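Local coordinates for protein 6-phosphogluconolactonase (Leishmania braziliensis, PDB 3CSS) that probably hydrolyses 6-phosphogluconolactone to 6-phosphogluconate in the oxidative stage of the pentose phosphate pathway, at residues L14-I25 / R51-D60; A219-R229 / L257-V265. All coordinates share one frame; numbering follows the deposited sequence.

Contact 1: residues L14-I25 / R51-D60; sequences LSQMSFAAREVI and RLYEELHEKD
Arg22 NE donates to Asp60 OD2 at 2.7 Å, a salt bridge from helix 14-30 to the residue just after helix 50-59 in this Rossmann-like alpha/beta fold. Arg22 NH2 donates to Asp60 OD1 at 3.0 Å. The grip is side-on, one nitrogen to each oxygen, with the guanidinium and carboxylate planes only 10° apart. NE meets OD2 at its syn lone pair. The arginine chain reaches this far because CG stands anti to the backbone N (chi1 179°) and the chain stays extended to NE. Two bonds fix the rotation of both flat groups. The aliphatic start of the Lys59 side chain lies against one face of the guanidinium.

The axes of segments 14-25 and 51-59 approach to 9.0 Å and cross at -58°. Across them, the CA atoms of Ser18 and Leu52 are nearest. Leu52 CD1 lies against the backbone and CB of Arg22, while Leu52 CD2 packs on Ala21 CB at 3.8 Å. Ile25 CD1 meets Leu52 CD2 tip to tip at 4.2 Å. Ile25 and Leu52 also touch Ile158 and Leu160 of strand 158-162, respectively.

A water bridges the two helices near the start of helix 50-59. It accepts from Leu52 N at 2.8 Å and donates to Ser18 OG at 3.0 Å. Ser18 OG in turn donates to Leu14 O at 2.7 Å, from the opposite face of that carbonyl to Ser18 N.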
loop_
_atom_site.group_PDB
_atom_site.type_symbol
_atom_site.label_atom_id
_atom_site.label_comp_id
_atom_site.label_asym_id
_atom_site.label_seq_id
_atom_site.Cartn_x
_atom_site.Cartn_y
_atom_site.Cartn_z
ATOM N N LEU A 14 -11.801 14.322 -4.482
ATOM C CA LEU A 14 -11.238 13.401 -3.501
ATOM C C LEU A 14 -12.278 12.934 -2.466
ATOM O O LEU A 14 -12.127 11.863 -1.868
ATOM C CB LEU A 14 -10.014 14.036 -2.825
ATOM C CG LEU A 14 -9.097 13.163 -1.958
ATOM C CD1 LEU A 14 -8.566 11.916 -2.675
ATOM C CD2 LEU A 14 -7.940 14.035 -1.426
ATOM N N SER A 15 -13.338 13.719 -2.263
ATOM C CA SER A 15 -14.468 13.275 -1.420
ATOM C C SER A 15 -15.099 12.002 -1.979
ATOM O O SER A 15 -15.316 11.020 -1.265
ATOM C CB SER A 15 -15.529 14.375 -1.279
ATOM O OG SER A 15 -14.980 15.549 -0.683
ATOM N N GLN A 16 -15.381 12.022 -3.273
ATOM C CA GLN A 16 -15.961 10.869 -3.948
ATOM C C GLN A 16 -14.990 9.699 -3.948
ATOM O O GLN A 16 -15.394 8.555 -3.762
ATOM C CB GLN A 16 -16.325 11.262 -5.375
ATOM C CG GLN A 16 -17.032 10.211 -6.173
ATOM C CD GLN A 16 -17.525 10.746 -7.513
ATOM O OE1 GLN A 16 -17.121 11.836 -7.954
ATOM N NE2 GLN A 16 -18.425 9.999 -8.153
ATOM N N MET A 17 -13.711 9.977 -4.174
ATOM C CA MET A 17 -12.710 8.929 -4.167
ATOM C C MET A 17 -12.657 8.239 -2.813
ATOM O O MET A 17 -12.637 7.019 -2.731
ATOM C CB MET A 17 -11.343 9.522 -4.485
ATOM C CG MET A 17 -10.305 8.482 -4.696
ATOM S SD MET A 17 -8.778 9.282 -5.167
ATOM C CE MET A 17 -9.234 9.856 -6.802
ATOM N N SER A 18 -12.627 9.038 -1.758
ATOM C CA SER A 18 -12.523 8.512 -0.395
ATOM C C SER A 18 -13.759 7.696 -0.017
ATOM O O SER A 18 -13.626 6.643 0.581
ATOM C CB SER A 18 -12.282 9.647 0.584
ATOM O OG SER A 18 -11.115 10.383 0.183
ATOM N N PHE A 19 -14.944 8.166 -0.406
ATOM C CA PHE A 19 -16.199 7.433 -0.146
ATOM C C PHE A 19 -16.204 6.092 -0.867
ATOM O O PHE A 19 -16.633 5.095 -0.304
ATOM C CB PHE A 19 -17.458 8.216 -0.579
ATOM C CG PHE A 19 -17.651 9.543 0.092
ATOM C CD1 PHE A 19 -16.964 9.904 1.226
ATOM C CD2 PHE A 19 -18.582 10.429 -0.422
ATOM C CE1 PHE A 19 -17.180 11.134 1.808
ATOM C CE2 PHE A 19 -18.787 11.640 0.160
ATOM C CZ PHE A 19 -18.097 11.975 1.269
ATOM N N ALA A 20 -15.722 6.068 -2.112
ATOM C CA ALA A 20 -15.656 4.821 -2.892
ATOM C C ALA A 20 -14.720 3.787 -2.273
ATOM O O ALA A 20 -15.057 2.602 -2.243
ATOM C CB ALA A 20 -15.247 5.111 -4.346
ATOM N N ALA A 21 -13.570 4.233 -1.761
ATOM C CA ALA A 21 -12.595 3.337 -1.103
ATOM C C ALA A 21 -13.219 2.792 0.183
ATOM O O ALA A 21 -13.137 1.604 0.481
ATOM C CB ALA A 21 -11.290 4.064 -0.808
ATOM N N ARG A 22 -13.882 3.675 0.925
ATOM C CA ARG A 22 -14.548 3.262 2.160
ATOM C C ARG A 22 -15.559 2.139 1.910
ATOM O O ARG A 22 -15.616 1.171 2.676
ATOM C CB ARG A 22 -15.216 4.465 2.845
ATOM C CG ARG A 22 -15.960 4.110 4.136
ATOM C CD ARG A 22 -16.456 5.364 4.838
ATOM N NE ARG A 22 -17.428 5.038 5.885
ATOM C CZ ARG A 22 -18.752 5.026 5.730
ATOM N NH1 ARG A 22 -19.314 5.360 4.574
ATOM N NH2 ARG A 22 -19.532 4.688 6.752
ATOM N N GLU A 23 -16.349 2.272 0.855
ATOM C CA GLU A 23 -17.349 1.252 0.505
ATOM C C GLU A 23 -16.743 -0.129 0.270
ATOM O O GLU A 23 -17.304 -1.134 0.689
ATOM C CB GLU A 23 -18.167 1.681 -0.724
ATOM C CG GLU A 23 -19.202 2.761 -0.427
ATOM C CD GLU A 23 -20.105 2.404 0.757
ATOM O OE1 GLU A 23 -20.569 1.239 0.832
ATOM O OE2 GLU A 23 -20.338 3.278 1.622
ATOM N N VAL A 24 -15.596 -0.176 -0.402
ATOM C CA VAL A 24 -14.890 -1.436 -0.624
ATOM C C VAL A 24 -14.468 -2.078 0.708
ATOM O O VAL A 24 -14.694 -3.267 0.938
ATOM C CB VAL A 24 -13.655 -1.248 -1.520
ATOM C CG1 VAL A 24 -12.872 -2.578 -1.620
ATOM C CG2 VAL A 24 -14.054 -0.733 -2.913
ATOM N N ILE A 25 -13.894 -1.276 1.600
ATOM C CA ILE A 25 -13.496 -1.753 2.923
ATOM C C ILE A 25 -14.700 -2.287 3.709
ATOM O O ILE A 25 -14.657 -3.406 4.253
ATOM C CB ILE A 25 -12.768 -0.650 3.716
ATOM C CG1 ILE A 25 -11.443 -0.311 3.022
ATOM C CG2 ILE A 25 -12.532 -1.093 5.153
ATOM C CD1 ILE A 25 -10.826 1.030 3.457
ATOM N N ARG A 51 -7.736 11.485 3.861
ATOM C CA ARG A 51 -9.147 11.776 4.038
ATOM C C ARG A 51 -9.986 10.506 4.211
ATOM O O ARG A 51 -10.887 10.513 5.041
ATOM C CB ARG A 51 -9.666 12.705 2.963
ATOM C CG ARG A 51 -9.150 14.096 3.188
ATOM C CD ARG A 51 -9.108 14.837 1.910
ATOM N NE ARG A 51 -10.426 14.828 1.300
ATOM C CZ ARG A 51 -10.809 15.705 0.391
ATOM N NH1 ARG A 51 -9.956 16.635 -0.005
ATOM N NH2 ARG A 51 -12.028 15.643 -0.110
ATOM N N LEU A 52 -9.639 9.416 3.523
ATOM C CA LEU A 52 -10.277 8.123 3.770
ATOM C C LEU A 52 -10.168 7.718 5.240
ATOM O O LEU A 52 -11.159 7.330 5.872
ATOM C CB LEU A 52 -9.648 7.046 2.898
ATOM C CG LEU A 52 -10.033 5.598 3.180
ATOM C CD1 LEU A 52 -11.538 5.366 2.992
ATOM C CD2 LEU A 52 -9.202 4.667 2.291
ATOM N N TYR A 53 -8.962 7.794 5.779
ATOM C CA TYR A 53 -8.723 7.431 7.163
ATOM C C TYR A 53 -9.560 8.281 8.133
ATOM O O TYR A 53 -10.142 7.752 9.088
ATOM C CB TYR A 53 -7.232 7.481 7.493
ATOM C CG TYR A 53 -6.360 6.623 6.587
ATOM C CD1 TYR A 53 -6.896 5.554 5.832
ATOM C CD2 TYR A 53 -5.004 6.863 6.493
ATOM C CE1 TYR A 53 -6.103 4.790 5.006
ATOM C CE2 TYR A 53 -4.190 6.084 5.653
ATOM C CZ TYR A 53 -4.743 5.061 4.909
ATOM O OH TYR A 53 -3.949 4.300 4.064
ATOM N N GLU A 54 -9.640 9.580 7.863
ATOM C CA GLU A 54 -10.450 10.484 8.669
ATOM C C GLU A 54 -11.920 10.076 8.625
ATOM O O GLU A 54 -12.621 10.096 9.646
ATOM C CB GLU A 54 -10.246 11.929 8.193
ATOM C CG GLU A 54 -8.844 12.452 8.482
ATOM C CD GLU A 54 -8.616 13.847 7.985
ATOM O OE1 GLU A 54 -9.532 14.407 7.353
ATOM O OE2 GLU A 54 -7.525 14.382 8.246
ATOM N N GLU A 55 -12.386 9.705 7.439
ATOM C CA GLU A 55 -13.776 9.291 7.272
ATOM C C GLU A 55 -14.052 7.982 8.014
ATOM O O GLU A 55 -15.070 7.853 8.683
ATOM C CB GLU A 55 -14.146 9.161 5.801
ATOM C CG GLU A 55 -15.624 8.885 5.583
ATOM C CD GLU A 55 -16.057 9.228 4.200
ATOM O OE1 GLU A 55 -15.201 9.718 3.424
ATOM O OE2 GLU A 55 -17.250 9.019 3.890
ATOM N N LEU A 56 -13.149 7.008 7.907
ATOM C CA LEU A 56 -13.265 5.787 8.715
ATOM C C LEU A 56 -13.309 6.096 10.218
ATOM O O LEU A 56 -14.073 5.488 10.985
ATOM C CB LEU A 56 -12.094 4.851 8.434
ATOM C CG LEU A 56 -12.060 4.221 7.041
ATOM C CD1 LEU A 56 -10.693 3.528 6.823
ATOM C CD2 LEU A 56 -13.231 3.233 6.820
ATOM N N HIS A 57 -12.492 7.047 10.649
ATOM C CA HIS A 57 -12.478 7.429 12.065
ATOM C C HIS A 57 -13.826 8.001 12.541
ATOM O O HIS A 57 -14.284 7.708 13.659
ATOM C CB HIS A 57 -11.373 8.432 12.345
ATOM C CG HIS A 57 -11.239 8.773 13.794
ATOM N ND1 HIS A 57 -11.991 9.762 14.387
ATOM C CD2 HIS A 57 -10.480 8.233 14.775
ATOM C CE1 HIS A 57 -11.675 9.836 15.671
ATOM N NE2 HIS A 57 -10.753 8.921 15.929
ATOM N N GLU A 58 -14.444 8.821 11.692
ATOM C CA GLU A 58 -15.704 9.462 12.037
ATOM C C GLU A 58 -16.906 8.534 11.951
ATOM O O GLU A 58 -17.824 8.653 12.762
ATOM C CB GLU A 58 -15.925 10.681 11.147
ATOM C CG GLU A 58 -14.885 11.757 11.356
ATOM C CD GLU A 58 -14.708 12.098 12.838
ATOM O OE1 GLU A 58 -15.723 12.492 13.469
ATOM O OE2 GLU A 58 -13.570 11.963 13.362
ATOM N N LYS A 59 -16.897 7.610 10.993
ATOM C CA LYS A 59 -18.088 6.824 10.664
ATOM C C LYS A 59 -18.053 5.374 11.153
ATOM O O LYS A 59 -19.101 4.804 11.464
ATOM C CB LYS A 59 -18.316 6.821 9.152
ATOM C CG LYS A 59 -18.454 8.195 8.493
ATOM C CD LYS A 59 -19.635 8.982 9.024
ATOM C CE LYS A 59 -19.852 10.268 8.235
ATOM N NZ LYS A 59 -20.830 11.179 8.885
ATOM N N ASP A 60 -16.868 4.767 11.209
ATOM C CA ASP A 60 -16.757 3.320 11.378
ATOM C C ASP A 60 -15.915 2.897 12.576
ATOM O O ASP A 60 -15.483 1.732 12.658
ATOM C CB ASP A 60 -16.156 2.727 10.108
ATOM C CG ASP A 60 -16.903 3.152 8.860
ATOM O OD1 ASP A 60 -18.136 2.956 8.792
ATOM O OD2 ASP A 60 -16.257 3.685 7.938
HETATM O O HOH W 1 -8.364 9.745 1.065
#

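Contact 2: residues A219-R229 / L257-V265; sequences AAGKDKNWVVR and LDPGAGEGV
This contact joins the C-terminal ends of two neighbouring parallel strands, 214-219 and 252-257, which a beta-alpha-beta crossover through helix 225-232 connects. Ala219 pairs with Leu257, and Asp258 N donates to Ala219 O at 3.2 Å. Asp258 then forms an Asx motif. Asp258 OD2 accepts from Ala261 N at 3.0 Å, nearly end-on to the C-O bond. Gly221 N bonds Asp258 OD2 at 2.9 Å from the opposite face, so one oxygen holds both segments. A chi1 of 85° puts the carboxylate between the backbone N and the carbonyl carbon, where Gly221 N reaches OD2 from above the carboxylate plane.

Asn225 makes the second link. Its CG is anti to the backbone N (chi1 -177°), which carries the amide to the turn 260-263. Asn225 ND2 donates almost straight to Ala261 O at 3.0 Å, from above that carbonyl plane. Asn225 ND2 also donates to Glu263 O at 2.9 Å, on a lone pair.

Val228 supplies the apolar part. Val228 CG1 meets Leu257 CD1 tip to tip at 3.7 Å and Val265 CG2 at 3.9 Å. Leu257 thus lies between helix 225-232 and the side chains of Val8 and Ile10 on the edge strand 7-10.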
loop_
_atom_site.group_PDB
_atom_site.type_symbol
_atom_site.label_atom_id
_atom_site.label_comp_id
_atom_site.label_asym_id
_atom_site.label_seq_id
_atom_site.Cartn_x
_atom_site.Cartn_y
_atom_site.Cartn_z
ATOM N N ALA A 219 -5.650 7.550 -6.986
ATOM C CA ALA A 219 -4.681 8.426 -7.683
ATOM C C ALA A 219 -5.372 9.620 -8.314
ATOM O O ALA A 219 -6.403 9.494 -8.969
ATOM C CB ALA A 219 -3.893 7.630 -8.771
ATOM N N ALA A 220 -4.782 10.788 -8.108
ATOM C CA ALA A 220 -5.315 12.037 -8.623
ATOM C C ALA A 220 -4.178 12.870 -9.219
ATOM O O ALA A 220 -3.076 12.916 -8.664
ATOM C CB ALA A 220 -6.012 12.792 -7.509
ATOM N N GLY A 221 -4.473 13.517 -10.344
ATOM C CA GLY A 221 -3.559 14.435 -11.024
ATOM C C GLY A 221 -3.228 14.043 -12.453
ATOM O O GLY A 221 -3.008 12.875 -12.774
ATOM N N LYS A 222 -3.167 15.034 -13.327
ATOM C CA LYS A 222 -2.785 14.799 -14.726
ATOM C C LYS A 222 -1.414 14.143 -14.805
ATOM O O LYS A 222 -1.136 13.385 -15.743
ATOM C CB LYS A 222 -2.748 16.115 -15.516
ATOM C CG LYS A 222 -3.167 15.989 -16.984
ATOM C CD LYS A 222 -2.381 14.966 -17.817
ATOM C CE LYS A 222 -3.328 14.259 -18.758
ATOM N NZ LYS A 222 -4.643 14.063 -18.071
ATOM N N ASP A 223 -0.548 14.440 -13.838
ATOM C CA ASP A 223 0.789 13.873 -13.861
ATOM C C ASP A 223 0.828 12.374 -13.607
ATOM O O ASP A 223 1.887 11.772 -13.707
ATOM C CB ASP A 223 1.772 14.617 -12.933
ATOM C CG ASP A 223 1.408 14.548 -11.474
ATOM O OD1 ASP A 223 0.391 13.938 -11.098
ATOM O OD2 ASP A 223 2.157 15.153 -10.675
ATOM N N LYS A 224 -0.319 11.774 -13.274
ATOM C CA LYS A 224 -0.423 10.321 -13.154
ATOM C C LYS A 224 -1.037 9.637 -14.356
ATOM O O LYS A 224 -1.135 8.388 -14.364
ATOM C CB LYS A 224 -1.324 9.908 -11.996
ATOM C CG LYS A 224 -1.277 10.732 -10.815
ATOM C CD LYS A 224 -0.064 10.583 -10.113
ATOM C CE LYS A 224 -0.426 10.887 -8.682
ATOM N NZ LYS A 224 0.695 11.105 -7.851
ATOM N N ASN A 225 -1.515 10.417 -15.330
ATOM C CA ASN A 225 -2.257 9.848 -16.452
ATOM C C ASN A 225 -1.420 8.838 -17.230
ATOM O O ASN A 225 -1.920 7.801 -17.603
ATOM C CB ASN A 225 -2.787 10.964 -17.354
ATOM C CG ASN A 225 -3.646 10.444 -18.508
ATOM O OD1 ASN A 225 -3.373 10.747 -19.662
ATOM N ND2 ASN A 225 -4.690 9.677 -18.192
ATOM N N TRP A 226 -0.133 9.118 -17.446
ATOM C CA TRP A 226 0.696 8.183 -18.199
ATOM C C TRP A 226 0.855 6.868 -17.457
ATOM O O TRP A 226 1.016 5.802 -18.062
ATOM C CB TRP A 226 2.065 8.791 -18.492
ATOM C CG TRP A 226 3.055 8.863 -17.348
ATOM C CD1 TRP A 226 3.220 9.904 -16.474
ATOM C CD2 TRP A 226 4.017 7.871 -16.971
ATOM N NE1 TRP A 226 4.215 9.632 -15.599
ATOM C CE2 TRP A 226 4.730 8.390 -15.862
ATOM C CE3 TRP A 226 4.333 6.588 -17.430
ATOM C CZ2 TRP A 226 5.749 7.681 -15.226
ATOM C CZ3 TRP A 226 5.361 5.905 -16.811
ATOM C CH2 TRP A 226 6.050 6.445 -15.724
ATOM N N VAL A 227 0.836 6.961 -16.131
ATOM C CA VAL A 227 0.928 5.764 -15.290
ATOM C C VAL A 227 -0.326 4.918 -15.455
ATOM O O VAL A 227 -0.275 3.700 -15.666
ATOM C CB VAL A 227 1.131 6.156 -13.807
ATOM C CG1 VAL A 227 1.192 4.894 -12.938
ATOM C CG2 VAL A 227 2.403 7.060 -13.644
ATOM N N VAL A 228 -1.475 5.559 -15.314
ATOM C CA VAL A 228 -2.739 4.855 -15.475
ATOM C C VAL A 228 -2.823 4.192 -16.863
ATOM O O VAL A 228 -3.133 2.997 -16.985
ATOM C CB VAL A 228 -3.897 5.883 -15.299
ATOM C CG1 VAL A 228 -5.224 5.266 -15.719
ATOM C CG2 VAL A 228 -3.988 6.386 -13.856
ATOM N N ARG A 229 -2.524 4.941 -17.913
ATOM C CA ARG A 229 -2.633 4.376 -19.254
ATOM C C ARG A 229 -1.602 3.262 -19.493
ATOM O O ARG A 229 -1.891 2.293 -20.227
ATOM C CB ARG A 229 -2.577 5.480 -20.311
ATOM C CG ARG A 229 -3.887 6.245 -20.389
ATOM C CD ARG A 229 -3.833 7.361 -21.391
ATOM N NE ARG A 229 -2.808 8.330 -21.025
ATOM C CZ ARG A 229 -1.635 8.426 -21.635
ATOM N NH1 ARG A 229 -1.330 7.587 -22.617
ATOM N NH2 ARG A 229 -0.765 9.352 -21.244
ATOM N N LEU A 257 -9.841 7.177 -9.543
ATOM C CA LEU A 257 -9.050 8.185 -10.219
ATOM C C LEU A 257 -9.827 9.481 -10.270
ATOM O O LEU A 257 -11.051 9.457 -10.283
ATOM C CB LEU A 257 -8.767 7.738 -11.650
ATOM C CG LEU A 257 -8.079 6.391 -11.859
ATOM C CD1 LEU A 257 -7.920 6.164 -13.357
ATOM C CD2 LEU A 257 -6.725 6.327 -11.118
ATOM N N ASP A 258 -9.119 10.608 -10.361
ATOM C CA ASP A 258 -9.780 11.879 -10.601
ATOM C C ASP A 258 -9.716 12.132 -12.119
ATOM O O ASP A 258 -9.135 11.319 -12.855
ATOM C CB ASP A 258 -9.154 12.987 -9.740
ATOM C CG ASP A 258 -7.931 13.615 -10.355
ATOM O OD1 ASP A 258 -7.675 14.792 -10.001
ATOM O OD2 ASP A 258 -7.231 12.977 -11.175
ATOM N N PRO A 259 -10.337 13.224 -12.594
ATOM C CA PRO A 259 -10.457 13.365 -14.046
ATOM C C PRO A 259 -9.106 13.468 -14.781
ATOM O O PRO A 259 -8.951 12.879 -15.862
ATOM C CB PRO A 259 -11.317 14.619 -14.216
ATOM C CG PRO A 259 -12.069 14.742 -12.921
ATOM C CD PRO A 259 -11.116 14.240 -11.872
ATOM N N GLY A 260 -8.135 14.162 -14.187
ATOM C CA GLY A 260 -6.809 14.291 -14.817
ATOM C C GLY A 260 -6.086 12.957 -14.917
ATOM O O GLY A 260 -5.518 12.627 -15.967
ATOM N N ALA A 261 -6.086 12.194 -13.821
ATOM C CA ALA A 261 -5.456 10.852 -13.777
ATOM C C ALA A 261 -6.137 9.862 -14.728
ATOM O O ALA A 261 -5.485 9.043 -15.368
ATOM C CB ALA A 261 -5.409 10.278 -12.341
ATOM N N GLY A 262 -7.458 9.998 -14.862
ATOM C CA GLY A 262 -8.237 9.105 -15.711
ATOM C C GLY A 262 -8.494 9.566 -17.134
ATOM O O GLY A 262 -9.274 8.917 -17.840
ATOM N N GLU A 263 -7.853 10.656 -17.576
ATOM C CA GLU A 263 -8.113 11.226 -18.908
ATOM C C GLU A 263 -7.943 10.181 -20.014
ATOM O O GLU A 263 -6.939 9.463 -20.062
ATOM C CB GLU A 263 -7.216 12.440 -19.176
ATOM C CG GLU A 263 -7.533 13.180 -20.490
ATOM C CD GLU A 263 -7.043 14.633 -20.519
ATOM O OE1 GLU A 263 -6.351 15.086 -19.578
ATOM O OE2 GLU A 263 -7.375 15.336 -21.500
ATOM N N GLY A 264 -8.964 10.060 -20.872
ATOM C CA GLY A 264 -8.903 9.141 -22.000
ATOM C C GLY A 264 -9.269 7.686 -21.744
ATOM O O GLY A 264 -9.435 6.914 -22.694
ATOM N N VAL A 265 -9.402 7.281 -20.485
ATOM C CA VAL A 265 -9.669 5.868 -20.185
ATOM C C VAL A 265 -11.101 5.429 -20.480
ATOM O O VAL A 265 -11.333 4.425 -21.165
ATOM C CB VAL A 265 -9.331 5.547 -18.718
ATOM C CG1 VAL A 265 -9.799 4.129 -18.354
ATOM C CG2 VAL A 265 -7.845 5.722 -18.503
#

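The two contacts lie in series along the chain, contact 1 closing before contact 2 opens, and their centres are 20 Å apart. The mixed central sheet links them. Helix 14-30 of contact 1 packs on Leu256 of strand 252-257, and that strand leads into the loop of contact 2. The next residue, Leu257, turns to the other face and meets helix 225-232. Helices 14-30 and 225-232 thus pack on opposite faces, while the loops of contact 2 lie at the C-terminal ends of the strands. A direct touch through Met17, which has two conformers, is doubtful. Helices on both faces of a parallel strand core are consistent with the Rossmann-like fold of this family.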